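Local atomic coordinates of beta-xylosidase (Uncultured organism, PDB entry 4MLG), a protein that probably hydrolyses beta-1,4-linked xylo-oligosaccharides, releasing xylose units, as a beta-propeller glycoside hydrolase of family 43. Residues D11-P16 against P29-E34; N42-N47 against G80-D85; G270-H275 against G296-R301; H288-P293 against S302-E307. All coordinates share one frame; numbering follows the deposited sequence.

Contact 1. Residues D11-P16 against P29-E34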
loop_
_atom_site.group_PDB
_atom_site.type_symbol
_atom_site.label_atom_id
_atom_site.label_comp_id
_atom_site.label_asym_id
_atom_site.label_seq_id
_atom_site.Cartn_x
_atom_site.Cartn_y
_atom_site.Cartn_z
ATOM N N ASP A 11 9.273 -29.967 13.800
ATOM C CA ASP A 11 9.481 -28.651 13.204
ATOM C C ASP A 11 8.977 -27.546 14.128
ATOM O O ASP A 11 8.348 -27.820 15.149
ATOM C CB ASP A 11 8.774 -28.569 11.848
ATOM C CG ASP A 11 9.543 -27.742 10.835
ATOM O OD1 ASP A 11 10.294 -26.834 11.249
ATOM O OD2 ASP A 11 9.399 -28.004 9.622
ATOM N N TYR A 12 9.258 -26.297 13.767
ATOM C CA TYR A 12 8.803 -25.156 14.555
ATOM C C TYR A 12 7.593 -24.472 13.921
ATOM O O TYR A 12 7.728 -23.703 12.969
ATOM C CB TYR A 12 9.936 -24.146 14.759
ATOM C CG TYR A 12 11.061 -24.650 15.639
ATOM C CD1 TYR A 12 10.859 -24.873 16.996
ATOM C CD2 TYR A 12 12.325 -24.891 15.118
ATOM C CE1 TYR A 12 11.881 -25.329 17.805
ATOM C CE2 TYR A 12 13.355 -25.347 15.921
ATOM C CZ TYR A 12 13.127 -25.565 17.263
ATOM O OH TYR A 12 14.150 -26.019 18.064
ATOM N N MET A 13 6.410 -24.757 14.457
ATOM C CA MET A 13 5.178 -24.151 13.963
ATOM C C MET A 13 4.557 -23.245 15.024
ATOM O O MET A 13 4.416 -23.638 16.183
ATOM C CB MET A 13 4.185 -25.232 13.535
ATOM C CG MET A 13 4.714 -26.168 12.463
ATOM S SD MET A 13 4.980 -25.347 10.880
ATOM C CE MET A 13 5.789 -26.654 9.960
ATOM N N ALA A 14 4.185 -22.033 14.622
ATOM C CA ALA A 14 3.688 -21.035 15.563
ATOM C C ALA A 14 2.386 -20.393 15.101
ATOM O O ALA A 14 1.937 -20.621 13.980
ATOM C CB ALA A 14 4.738 -19.967 15.794
ATOM N N ASP A 15 1.802 -19.580 15.979
ATOM C CA ASP A 15 0.549 -18.874 15.708
ATOM C C ASP A 15 -0.550 -19.805 15.196
ATOM O O ASP A 15 -1.078 -19.600 14.103
ATOM C CB ASP A 15 0.780 -17.743 14.700
ATOM C CG ASP A 15 2.003 -16.909 15.029
ATOM O OD1 ASP A 15 2.235 -16.635 16.225
ATOM O OD2 ASP A 15 2.735 -16.533 14.090
ATOM N N PRO A 16 -0.907 -20.829 15.990
ATOM C CA PRO A 16 -1.840 -21.846 15.497
ATOM C C PRO A 16 -3.257 -21.308 15.344
ATOM O O PRO A 16 -3.707 -20.498 16.155
ATOM C CB PRO A 16 -1.797 -22.913 16.590
ATOM C CG PRO A 16 -1.482 -22.154 17.825
ATOM C CD PRO A 16 -0.553 -21.049 17.403
ATOM N N PRO A 29 -0.922 -23.092 11.234
ATOM C CA PRO A 29 0.099 -22.332 11.955
ATOM C C PRO A 29 1.108 -21.673 11.019
ATOM O O PRO A 29 1.202 -22.046 9.851
ATOM C CB PRO A 29 0.801 -23.419 12.765
ATOM C CG PRO A 29 0.758 -24.611 11.860
ATOM C CD PRO A 29 -0.532 -24.505 11.068
ATOM N N SER A 30 1.850 -20.699 11.538
ATOM C CA SER A 30 2.983 -20.137 10.818
ATOM C C SER A 30 4.142 -21.125 10.900
ATOM O O SER A 30 4.122 -22.034 11.729
ATOM C CB SER A 30 3.393 -18.796 11.425
ATOM O OG SER A 30 2.299 -17.900 11.475
ATOM N N HIS A 31 5.149 -20.954 10.048
ATOM C CA HIS A 31 6.296 -21.860 10.048
ATOM C C HIS A 31 7.593 -21.138 10.405
ATOM O O HIS A 31 8.227 -20.524 9.549
ATOM C CB HIS A 31 6.436 -22.555 8.690
ATOM C CG HIS A 31 7.510 -23.600 8.648
ATOM N ND1 HIS A 31 7.860 -24.261 7.490
ATOM C CD2 HIS A 31 8.309 -24.100 9.622
ATOM C CE1 HIS A 31 8.829 -25.120 7.752
ATOM N NE2 HIS A 31 9.120 -25.043 9.037
ATOM N N ASP A 32 7.990 -21.230 11.670
ATOM C CA ASP A 32 9.244 -20.639 12.122
ATOM C C ASP A 32 10.452 -21.436 11.637
ATOM O O ASP A 32 10.478 -22.664 11.728
ATOM C CB ASP A 32 9.274 -20.540 13.648
ATOM C CG ASP A 32 8.481 -19.359 14.172
ATOM O OD1 ASP A 32 8.396 -18.337 13.461
ATOM O OD2 ASP A 32 7.950 -19.451 15.298
ATOM N N TRP A 33 11.450 -20.725 11.126
ATOM C CA TRP A 33 12.704 -21.338 10.718
ATOM C C TRP A 33 13.846 -20.395 11.062
ATOM O O TRP A 33 13.641 -19.190 11.200
ATOM C CB TRP A 33 12.696 -21.642 9.220
ATOM C CG TRP A 33 12.793 -20.423 8.355
ATOM C CD1 TRP A 33 11.859 -19.436 8.222
ATOM C CD2 TRP A 33 13.879 -20.067 7.490
ATOM N NE1 TRP A 33 12.299 -18.485 7.334
ATOM C CE2 TRP A 33 13.537 -18.849 6.869
ATOM C CE3 TRP A 33 15.109 -20.659 7.182
ATOM C CZ2 TRP A 33 14.380 -18.210 5.959
ATOM C CZ3 TRP A 33 15.945 -20.022 6.277
ATOM C CH2 TRP A 33 15.576 -18.812 5.676
ATOM N N GLU A 34 15.046 -20.943 11.207
ATOM C CA GLU A 34 16.201 -20.127 11.555
ATOM C C GLU A 34 16.753 -19.377 10.349
ATOM O O GLU A 34 17.579 -19.900 9.601
ATOM C CB GLU A 34 17.302 -20.978 12.197
ATOM C CG GLU A 34 18.558 -20.194 12.574
ATOM C CD GLU A 34 18.315 -19.179 13.679
ATOM O OE1 GLU A 34 18.595 -19.499 14.853
ATOM O OE2 GLU A 34 17.851 -18.059 13.377
#
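An antiparallel strand pair of the beta-propeller brings M13 and A14 opposite H31 and S30, an example of a short strand leading to a pocket residue. A14 N donates to S30 O at 2.9 Å (158°). M13 and H31 form the non-hydrogen-bonded pair, and their side chains share one face of the sheet. A bend at chi2 (-67°) swings the end of M13 back over the imidazole, where CE sits 3.7 Å from the centroid of the H31 ring, over its face, as a CH-pi contact. The ring meets the D11 carboxylate at nearly a right angle, and H31 NE2 gives a weak hydrogen bond to D11 OD1 at 3.1 Å. D11 OD1 also takes the backbone N-H of Y12. M13 CB packs on P29 CG at 3.9 Å. At the other end, S30 OG donates to D15 OD2 at 3.0 Å, on the anti lone pair of that oxygen. On the A14 and S30 face lies D32, whose carboxylate is paired with R301. Directly after strand 12-14 the chain turns at D15, whose side chain lies beside a bound sulfate, consistent with the central pocket of a family 43 five-bladed propeller.

Contact 2. Residues N42-N47 against G80-D85. With CA (calcium ion), chain M.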
loop_
_atom_site.group_PDB
_atom_site.type_symbol
_atom_site.label_atom_id
_atom_site.label_comp_id
_atom_site.label_asym_id
_atom_site.label_seq_id
_atom_site.Cartn_x
_atom_site.Cartn_y
_atom_site.Cartn_z
ATOM N N ASN A 42 12.049 -4.319 14.506
ATOM C CA ASN A 42 11.063 -4.394 13.432
ATOM C C ASN A 42 10.631 -5.825 13.122
ATOM O O ASN A 42 9.837 -6.060 12.212
ATOM C CB ASN A 42 11.580 -3.700 12.167
ATOM C CG ASN A 42 12.956 -4.190 11.746
ATOM O OD1 ASN A 42 13.315 -5.344 11.976
ATOM N ND2 ASN A 42 13.734 -3.308 11.128
ATOM N N GLY A 43 11.168 -6.776 13.879
ATOM C CA GLY A 43 10.786 -8.169 13.748
ATOM C C GLY A 43 11.254 -8.826 12.465
ATOM O O GLY A 43 10.558 -9.679 11.914
ATOM N N ASP A 44 12.431 -8.436 11.986
ATOM C CA ASP A 44 13.001 -9.039 10.784
ATOM C C ASP A 44 13.339 -10.514 10.999
ATOM O O ASP A 44 13.338 -11.301 10.052
ATOM C CB ASP A 44 14.242 -8.273 10.318
ATOM C CG ASP A 44 13.898 -7.026 9.524
ATOM O OD1 ASP A 44 12.804 -6.986 8.924
ATOM O OD2 ASP A 44 14.723 -6.088 9.496
ATOM N N HIS A 45 13.624 -10.884 12.245
ATOM C CA HIS A 45 13.943 -12.271 12.574
ATOM C C HIS A 45 12.733 -13.188 12.409
ATOM O O HIS A 45 12.877 -14.404 12.283
ATOM C CB HIS A 45 14.516 -12.383 13.989
ATOM C CG HIS A 45 13.683 -11.709 15.034
ATOM N ND1 HIS A 45 13.743 -10.353 15.272
ATOM C CD2 HIS A 45 12.776 -12.204 15.908
ATOM C CE1 HIS A 45 12.907 -10.041 16.245
ATOM N NE2 HIS A 45 12.308 -11.147 16.650
ATOM N N PHE A 46 11.541 -12.600 12.415
ATOM C CA PHE A 46 10.332 -13.338 12.078
ATOM C C PHE A 46 10.202 -13.408 10.563
ATOM O O PHE A 46 9.354 -12.743 9.968
ATOM C CB PHE A 46 9.098 -12.672 12.686
ATOM C CG PHE A 46 9.035 -12.764 14.184
ATOM C CD1 PHE A 46 8.786 -13.976 14.805
ATOM C CD2 PHE A 46 9.215 -11.638 14.970
ATOM C CE1 PHE A 46 8.724 -14.064 16.183
ATOM C CE2 PHE A 46 9.153 -11.721 16.350
ATOM C CZ PHE A 46 8.908 -12.936 16.956
ATOM N N ASN A 47 11.056 -14.215 9.944
ATOM C CA ASN A 47 11.132 -14.283 8.492
ATOM C C ASN A 47 10.536 -15.574 7.944
ATOM O O ASN A 47 11.179 -16.281 7.170
ATOM C CB ASN A 47 12.588 -14.149 8.038
ATOM C CG ASN A 47 12.714 -13.769 6.576
ATOM O OD1 ASN A 47 11.852 -13.085 6.023
ATOM N ND2 ASN A 47 13.791 -14.214 5.940
ATOM N N GLY A 80 6.271 -9.778 -1.135
ATOM C CA GLY A 80 7.465 -9.081 -0.705
ATOM C C GLY A 80 8.234 -9.992 0.230
ATOM O O GLY A 80 9.185 -10.653 -0.184
ATOM N N ARG A 81 7.805 -10.045 1.488
ATOM C CA ARG A 81 8.427 -10.922 2.477
ATOM C C ARG A 81 7.552 -11.129 3.712
ATOM O O ARG A 81 6.613 -10.369 3.957
ATOM C CB ARG A 81 9.797 -10.376 2.895
ATOM C CG ARG A 81 9.762 -8.970 3.468
ATOM C CD ARG A 81 11.166 -8.415 3.623
ATOM N NE ARG A 81 11.170 -7.053 4.146
ATOM C CZ ARG A 81 11.388 -6.743 5.418
ATOM N NH1 ARG A 81 11.621 -7.702 6.304
ATOM N NH2 ARG A 81 11.377 -5.475 5.807
ATOM N N GLN A 82 7.870 -12.180 4.465
ATOM C CA GLN A 82 7.272 -12.453 5.775
ATOM C C GLN A 82 5.796 -12.862 5.749
ATOM O O GLN A 82 4.904 -12.013 5.781
ATOM C CB GLN A 82 7.497 -11.274 6.730
ATOM C CG GLN A 82 8.965 -11.007 7.037
ATOM C CD GLN A 82 9.192 -9.668 7.710
ATOM O OE1 GLN A 82 8.860 -8.620 7.158
ATOM N NE2 GLN A 82 9.759 -9.695 8.910
ATOM N N LEU A 83 5.554 -14.169 5.696
ATOM C CA LEU A 83 4.213 -14.725 5.852
ATOM C C LEU A 83 3.913 -14.930 7.329
ATOM O O LEU A 83 4.400 -15.883 7.936
ATOM C CB LEU A 83 4.098 -16.072 5.140
ATOM C CG LEU A 83 3.717 -16.083 3.663
ATOM C CD1 LEU A 83 3.614 -17.516 3.162
ATOM C CD2 LEU A 83 2.409 -15.341 3.450
ATOM N N TRP A 84 3.109 -14.045 7.907
ATOM C CA TRP A 84 2.815 -14.126 9.333
ATOM C C TRP A 84 1.524 -14.898 9.624
ATOM O O TRP A 84 1.083 -15.704 8.805
ATOM C CB TRP A 84 2.820 -12.729 9.969
ATOM C CG TRP A 84 4.212 -12.153 10.107
ATOM C CD1 TRP A 84 5.372 -12.689 9.622
ATOM C CD2 TRP A 84 4.586 -10.944 10.786
ATOM N NE1 TRP A 84 6.440 -11.890 9.951
ATOM C CE2 TRP A 84 5.985 -10.813 10.665
ATOM C CE3 TRP A 84 3.875 -9.961 11.480
ATOM C CZ2 TRP A 84 6.685 -9.737 11.213
ATOM C CZ3 TRP A 84 4.572 -8.894 12.023
ATOM C CH2 TRP A 84 5.962 -8.791 11.886
ATOM N N ASP A 85 0.933 -14.659 10.793
ATOM C CA ASP A 85 -0.227 -15.426 11.255
ATOM C C ASP A 85 -1.431 -15.352 10.317
ATOM O O ASP A 85 -1.989 -14.281 10.100
ATOM C CB ASP A 85 -0.643 -14.962 12.653
ATOM C CG ASP A 85 -1.923 -15.620 13.130
ATOM O OD1 ASP A 85 -2.083 -16.842 12.927
ATOM O OD2 ASP A 85 -2.772 -14.912 13.709
HETATM CA CA CA M . -4.507 -15.934 14.922
HETATM O O HOH W 1 10.169 -7.394 9.759
HETATM O O HOH W 2 9.533 -14.306 3.750
#
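With its CG set between the backbone N and the carbonyl carbon (chi1 58°) and its chain extended as far as NE, R81 reaches across to D44, while Q82, extended beyond CG, brings its amide to the turn G43-F46. R81 NH1 forms a salt bridge with D44 OD1 at 3.0 Å; the oxygen lies near the guanidinium plane, but the nitrogen comes from above the carboxylate plane. R81 NE is held separately by D106. The carbonyl of F46 is the hub of the contact. W84 NE1 donates to F46 O at 3.0 Å (157°), and Q82 NE2 reaches the same F46 O at 3.3 Å from the opposite face of the carbonyl plane. Alongside these bonds, F46 CB rests against W84 CZ2 at 4.1 Å. One water donates to N42 O and to D44 OD1, each at 2.8 Å. Next in the chain, D85 OD2 binds the calcium ion at 2.4 Å, with H274 as its protein partner. Two side-chain donors gripping one main-chain oxygen, beside an ion pair, imply that the loop is held by directed polar bonds more than by apolar burial, and that the bond from NE1 probably limits the turning of the W84 indole.

Contact 3. Residues G270-H275 against G296-R301. With CA (calcium ion), chain M; SO4 (sulfate ion), chain N.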
loop_
_atom_site.group_PDB
_atom_site.type_symbol
_atom_site.label_atom_id
_atom_site.label_comp_id
_atom_site.label_asym_id
_atom_site.label_seq_id
_atom_site.Cartn_x
_atom_site.Cartn_y
_atom_site.Cartn_z
ATOM N N GLY A 270 9.340 -17.681 25.893
ATOM C CA GLY A 270 9.384 -16.957 24.639
ATOM C C GLY A 270 8.665 -15.631 24.781
ATOM O O GLY A 270 7.758 -15.496 25.602
ATOM N N TRP A 271 9.070 -14.650 23.983
ATOM C CA TRP A 271 8.508 -13.309 24.079
ATOM C C TRP A 271 7.076 -13.267 23.558
ATOM O O TRP A 271 6.233 -12.542 24.084
ATOM C CB TRP A 271 9.375 -12.316 23.301
ATOM C CG TRP A 271 9.114 -10.880 23.642
ATOM C CD1 TRP A 271 9.817 -10.106 24.518
ATOM C CD2 TRP A 271 8.079 -10.042 23.110
ATOM N NE1 TRP A 271 9.284 -8.839 24.566
ATOM C CE2 TRP A 271 8.217 -8.775 23.710
ATOM C CE3 TRP A 271 7.050 -10.240 22.183
ATOM C CZ2 TRP A 271 7.366 -7.712 23.416
ATOM C CZ3 TRP A 271 6.203 -9.184 21.894
ATOM C CH2 TRP A 271 6.366 -7.936 22.508
ATOM N N THR A 272 6.802 -14.049 22.520
ATOM C CA THR A 272 5.499 -14.009 21.872
ATOM C C THR A 272 4.544 -15.065 22.416
ATOM O O THR A 272 4.959 -16.149 22.821
ATOM C CB THR A 272 5.624 -14.204 20.352
ATOM O OG1 THR A 272 6.062 -15.539 20.076
ATOM C CG2 THR A 272 6.620 -13.216 19.771
ATOM N N THR A 273 3.259 -14.729 22.423
ATOM C CA THR A 273 2.215 -15.692 22.742
ATOM C C THR A 273 1.051 -15.528 21.762
ATOM O O THR A 273 0.550 -14.424 21.549
ATOM C CB THR A 273 1.745 -15.578 24.214
ATOM O OG1 THR A 273 0.710 -16.536 24.467
ATOM C CG2 THR A 273 1.237 -14.175 24.530
ATOM N N HIS A 274 0.649 -16.631 21.141
ATOM C CA HIS A 274 -0.387 -16.600 20.115
ATOM C C HIS A 274 -1.284 -17.814 20.287
ATOM O O HIS A 274 -0.832 -18.852 20.764
ATOM C CB HIS A 274 0.247 -16.611 18.727
ATOM C CG HIS A 274 -0.588 -15.954 17.674
ATOM N ND1 HIS A 274 -0.245 -14.751 17.097
ATOM C CD2 HIS A 274 -1.752 -16.332 17.094
ATOM C CE1 HIS A 274 -1.160 -14.416 16.205
ATOM N NE2 HIS A 274 -2.087 -15.357 16.186
ATOM N N HIS A 275 -2.548 -17.696 19.890
ATOM C CA HIS A 275 -3.517 -18.735 20.218
ATOM C C HIS A 275 -4.684 -18.858 19.244
ATOM O O HIS A 275 -4.793 -18.112 18.271
ATOM C CB HIS A 275 -4.102 -18.455 21.594
ATOM C CG HIS A 275 -5.079 -17.324 21.594
ATOM N ND1 HIS A 275 -4.708 -16.025 21.324
ATOM C CD2 HIS A 275 -6.417 -17.299 21.797
ATOM C CE1 HIS A 275 -5.772 -15.245 21.377
ATOM N NE2 HIS A 275 -6.823 -15.994 21.660
ATOM N N GLY A 296 14.298 -21.293 24.539
ATOM C CA GLY A 296 14.167 -19.872 24.810
ATOM C C GLY A 296 14.255 -18.950 23.609
ATOM O O GLY A 296 14.093 -17.737 23.744
ATOM N N LYS A 297 14.513 -19.514 22.434
ATOM C CA LYS A 297 14.628 -18.713 21.220
ATOM C C LYS A 297 13.263 -18.233 20.729
ATOM O O LYS A 297 12.456 -19.023 20.242
ATOM C CB LYS A 297 15.354 -19.497 20.125
ATOM C CG LYS A 297 16.770 -19.904 20.502
ATOM C CD LYS A 297 17.461 -20.660 19.378
ATOM C CE LYS A 297 18.864 -21.086 19.788
ATOM N NZ LYS A 297 19.562 -21.842 18.713
ATOM N N THR A 298 13.027 -16.930 20.860
ATOM C CA THR A 298 11.745 -16.309 20.522
ATOM C C THR A 298 11.252 -16.625 19.108
ATOM O O THR A 298 10.084 -16.962 18.911
ATOM C CB THR A 298 11.817 -14.778 20.697
ATOM O OG1 THR A 298 12.102 -14.465 22.066
ATOM C CG2 THR A 298 10.505 -14.123 20.292
ATOM N N TRP A 299 12.147 -16.523 18.131
ATOM C CA TRP A 299 11.777 -16.701 16.729
ATOM C C TRP A 299 11.620 -18.170 16.338
ATOM O O TRP A 299 11.326 -18.484 15.185
ATOM C CB TRP A 299 12.792 -16.010 15.814
ATOM C CG TRP A 299 14.196 -16.487 16.010
ATOM C CD1 TRP A 299 14.861 -17.405 15.253
ATOM C CD2 TRP A 299 15.107 -16.073 17.034
ATOM N NE1 TRP A 299 16.133 -17.587 15.741
ATOM C CE2 TRP A 299 16.308 -16.782 16.835
ATOM C CE3 TRP A 299 15.025 -15.172 18.100
ATOM C CZ2 TRP A 299 17.418 -16.617 17.662
ATOM C CZ3 TRP A 299 16.127 -15.010 18.920
ATOM C CH2 TRP A 299 17.307 -15.729 18.696
ATOM N N LEU A 300 11.818 -19.066 17.301
ATOM C CA LEU A 300 11.630 -20.495 17.075
ATOM C C LEU A 300 10.600 -21.042 18.057
ATOM O O LEU A 300 10.913 -21.309 19.216
ATOM C CB LEU A 300 12.952 -21.246 17.224
ATOM C CG LEU A 300 14.083 -20.858 16.271
ATOM C CD1 LEU A 300 15.315 -21.706 16.539
ATOM C CD2 LEU A 300 13.635 -21.001 14.827
ATOM N N ARG A 301 9.370 -21.211 17.582
ATOM C CA ARG A 301 8.258 -21.562 18.454
ATOM C C ARG A 301 7.660 -22.923 18.111
ATOM O O ARG A 301 7.579 -23.299 16.944
ATOM C CB ARG A 301 7.185 -20.475 18.377
ATOM C CG ARG A 301 7.683 -19.098 18.790
ATOM C CD ARG A 301 6.815 -17.980 18.233
ATOM N NE ARG A 301 6.985 -17.811 16.792
ATOM C CZ ARG A 301 6.386 -16.867 16.073
ATOM N NH1 ARG A 301 5.574 -15.998 16.658
ATOM N NH2 ARG A 301 6.598 -16.792 14.767
HETATM CA CA CA M . -4.507 -15.934 14.922
HETATM S S SO4 N . 3.318 -12.691 14.875
HETATM O O1 SO4 N . 3.926 -13.946 14.445
HETATM O O2 SO4 N . 2.210 -12.968 15.783
HETATM O O3 SO4 N . 4.319 -11.875 15.557
HETATM O O4 SO4 N . 2.811 -11.978 13.706
#
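T272 and T298 meet through their methyls, CG2 to CG2 at 4.0 Å. T298 turns its methyl anti to the backbone N, so that T298 CG2 also lies 3.7 Å from W271 CB. In T272, by contrast, chi1 of 68° puts OG1 between the backbone N and the carbonyl carbon, facing R301, whose side chain crosses it at about a right angle. R301 bends at chi3 (-72°), and this kink carries the guanidinium past the threonine: R301 NH1 makes a weak hydrogen bond to T272 OG1 at 3.5 Å and another weak one to sulfate O1 at 3.4 Å, with that oxygen in the guanidinium plane. The main partner of R301 is D32, bound through NE. H274 faces two ways, its ND1 weakly bonded to sulfate O2 at 3.3 Å and its NE2 coordinating the calcium ion at 2.8 Å, in the plane of the ring. Replacing R301 by a leucine would probably leave D32 without its charge partner and strip one donor from the anion. The chemistry is consistent with a site that accepts oxygen-rich groups: an arginine and a metal-bound histidine converge on the sulfate, probably from the crystallisation liquor, which may mark the substrate pocket.

Contact 4. Residues H288-P293 against S302-E307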
loop_
_atom_site.group_PDB
_atom_site.type_symbol
_atom_site.label_atom_id
_atom_site.label_comp_id
_atom_site.label_asym_id
_atom_site.label_seq_id
_atom_site.Cartn_x
_atom_site.Cartn_y
_atom_site.Cartn_z
ATOM N N HIS A 288 -1.764 -23.061 21.308
ATOM C CA HIS A 288 -0.819 -21.956 21.441
ATOM C C HIS A 288 0.608 -22.439 21.204
ATOM O O HIS A 288 0.812 -23.496 20.609
ATOM C CB HIS A 288 -0.948 -21.292 22.816
ATOM C CG HIS A 288 -0.763 -22.233 23.966
ATOM N ND1 HIS A 288 -1.682 -23.210 24.285
ATOM C CD2 HIS A 288 0.229 -22.337 24.883
ATOM C CE1 HIS A 288 -1.260 -23.880 25.343
ATOM N NE2 HIS A 288 -0.104 -23.369 25.725
ATOM N N HIS A 289 1.592 -21.670 21.662
ATOM C CA HIS A 289 2.990 -22.065 21.503
ATOM C C HIS A 289 3.915 -21.507 22.583
ATOM O O HIS A 289 3.591 -20.523 23.247
ATOM C CB HIS A 289 3.515 -21.670 20.115
ATOM C CG HIS A 289 3.549 -20.192 19.868
ATOM N ND1 HIS A 289 2.955 -19.610 18.769
ATOM C CD2 HIS A 289 4.114 -19.179 20.568
ATOM C CE1 HIS A 289 3.148 -18.304 18.805
ATOM N NE2 HIS A 289 3.845 -18.016 19.888
ATOM N N ASP A 290 5.068 -22.149 22.746
ATOM C CA ASP A 290 6.156 -21.602 23.549
ATOM C C ASP A 290 7.505 -22.032 22.975
ATOM O O ASP A 290 7.561 -22.832 22.041
ATOM C CB ASP A 290 6.026 -21.984 25.030
ATOM C CG ASP A 290 5.903 -23.481 25.249
ATOM O OD1 ASP A 290 6.331 -24.268 24.379
ATOM O OD2 ASP A 290 5.380 -23.873 26.313
ATOM N N CYS A 291 8.587 -21.504 23.534
ATOM C CA CYS A 291 9.913 -21.762 22.985
ATOM C C CYS A 291 10.735 -22.704 23.859
ATOM O O CYS A 291 11.943 -22.525 24.018
ATOM C CB CYS A 291 10.655 -20.442 22.768
ATOM S SG CYS A 291 9.725 -19.246 21.779
ATOM N N VAL A 292 10.070 -23.713 24.417
ATOM C CA VAL A 292 10.745 -24.713 25.240
ATOM C C VAL A 292 11.671 -25.656 24.447
ATOM O O VAL A 292 12.819 -25.856 24.844
ATOM C CB VAL A 292 9.748 -25.512 26.122
ATOM C CG1 VAL A 292 10.457 -26.648 26.843
ATOM C CG2 VAL A 292 9.063 -24.589 27.118
ATOM N N PRO A 293 11.187 -26.235 23.326
ATOM C CA PRO A 293 12.101 -27.101 22.568
ATOM C C PRO A 293 13.289 -26.348 21.965
ATOM O O PRO A 293 14.356 -26.936 21.784
ATOM C CB PRO A 293 11.213 -27.656 21.451
ATOM C CG PRO A 293 9.831 -27.567 21.987
ATOM C CD PRO A 293 9.815 -26.306 22.791
ATOM N N SER A 302 7.246 -23.656 19.139
ATOM C CA SER A 302 6.633 -24.965 18.954
ATOM C C SER A 302 5.193 -24.932 19.446
ATOM O O SER A 302 4.933 -24.551 20.586
ATOM C CB SER A 302 7.421 -26.033 19.711
ATOM O OG SER A 302 8.791 -26.009 19.348
ATOM N N LEU A 303 4.257 -25.329 18.589
ATOM C CA LEU A 303 2.846 -25.267 18.952
ATOM C C LEU A 303 2.440 -26.351 19.946
ATOM O O LEU A 303 3.004 -27.446 19.958
ATOM C CB LEU A 303 1.938 -25.274 17.713
ATOM C CG LEU A 303 2.169 -26.236 16.543
ATOM C CD1 LEU A 303 1.990 -27.687 16.943
ATOM C CD2 LEU A 303 1.219 -25.889 15.411
ATOM N N LYS A 304 1.458 -26.030 20.779
ATOM C CA LYS A 304 1.006 -26.941 21.820
ATOM C C LYS A 304 -0.470 -26.711 22.130
ATOM O O LYS A 304 -1.021 -25.657 21.816
ATOM C CB LYS A 304 1.854 -26.758 23.079
ATOM C CG LYS A 304 1.867 -25.334 23.612
ATOM C CD LYS A 304 2.893 -25.163 24.718
ATOM C CE LYS A 304 2.632 -26.120 25.868
ATOM N NZ LYS A 304 3.630 -25.967 26.963
ATOM N N VAL A 305 -1.107 -27.699 22.746
ATOM C CA VAL A 305 -2.531 -27.605 23.041
ATOM C C VAL A 305 -2.834 -27.912 24.506
ATOM O O VAL A 305 -2.329 -28.885 25.069
ATOM C CB VAL A 305 -3.363 -28.522 22.112
ATOM C CG1 VAL A 305 -2.811 -29.941 22.115
ATOM C CG2 VAL A 305 -4.832 -28.504 22.508
ATOM N N ALA A 306 -3.649 -27.059 25.120
ATOM C CA ALA A 306 -4.093 -27.264 26.492
ATOM C C ALA A 306 -5.611 -27.174 26.558
ATOM O O ALA A 306 -6.223 -26.367 25.855
ATOM C CB ALA A 306 -3.461 -26.238 27.413
ATOM N N GLU A 307 -6.217 -28.005 27.399
ATOM C CA GLU A 307 -7.667 -28.015 27.541
ATOM C C GLU A 307 -8.170 -26.739 28.206
ATOM O O GLU A 307 -7.641 -26.310 29.232
ATOM C CB GLU A 307 -8.123 -29.242 28.333
ATOM C CG GLU A 307 -9.632 -29.351 28.483
ATOM C CD GLU A 307 -10.066 -30.655 29.117
ATOM O OE1 GLU A 307 -9.186 -31.447 29.513
ATOM O OE2 GLU A 307 -11.288 -30.891 29.220
#
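Over one face of the H288 imidazole lies the aliphatic chain of K304, its CG 3.7 Å from the ring centroid and displaced toward the rim, a CH-pi contact; at the edge, near the ring plane, A306 CB approaches H288 CE1 to 3.8 Å. The ring is further fixed by ND1, bonded to L286 O. H288 and K304 stand on one face of a hairpin whose backbones are zipped by paired bonds, H288 N to K304 O at 2.7 Å and S302 N to D290 O at 3.0 Å. Having passed the imidazole, K304 bends at chi3 (-58°), which delivers NZ to D290 OD2 at 2.8 Å as a salt bridge, on the syn side of the carboxylate and 27° out of its plane. T322 and Y6 add hydrogen bonds to the same carboxylate, and Y6 also serves K304 NZ. An alanine in place of K304 is likely to leave the buried D290 carboxylate without its countercharge and to take the CH-pi contact of CG from the H288 ring. At the hairpin's end, P293 CG abuts S302. One lysine thus does two jobs, its methylenes covering an aromatic ring and its ammonium probably stabilising D290 in the charged form.

In the fold
Contacts 1 and 4 are buried antiparallel pairings, with a regular ladder in contact 4 and a looser one in contact 1, whereas contacts 2 and 3 are partly buried meetings of loops and a strand end, relying on side-chain bonds. Contact 4 pairs strands 283-290 and 302-308; contact 3 takes the loop that joins them and the one before strand 276-280, so the two alternate in sequence. Several links tie them around the pocket, though contacts 2 and 4 do not touch. R301 of contact 3 pairs with D32 of contact 1, H289 of contact 4 bonds the backbone of D15, and D85 and H274 share calcium. R301 weakly meets sulfate, whereas R81-D44 and D290-K304 are internal ion pairs.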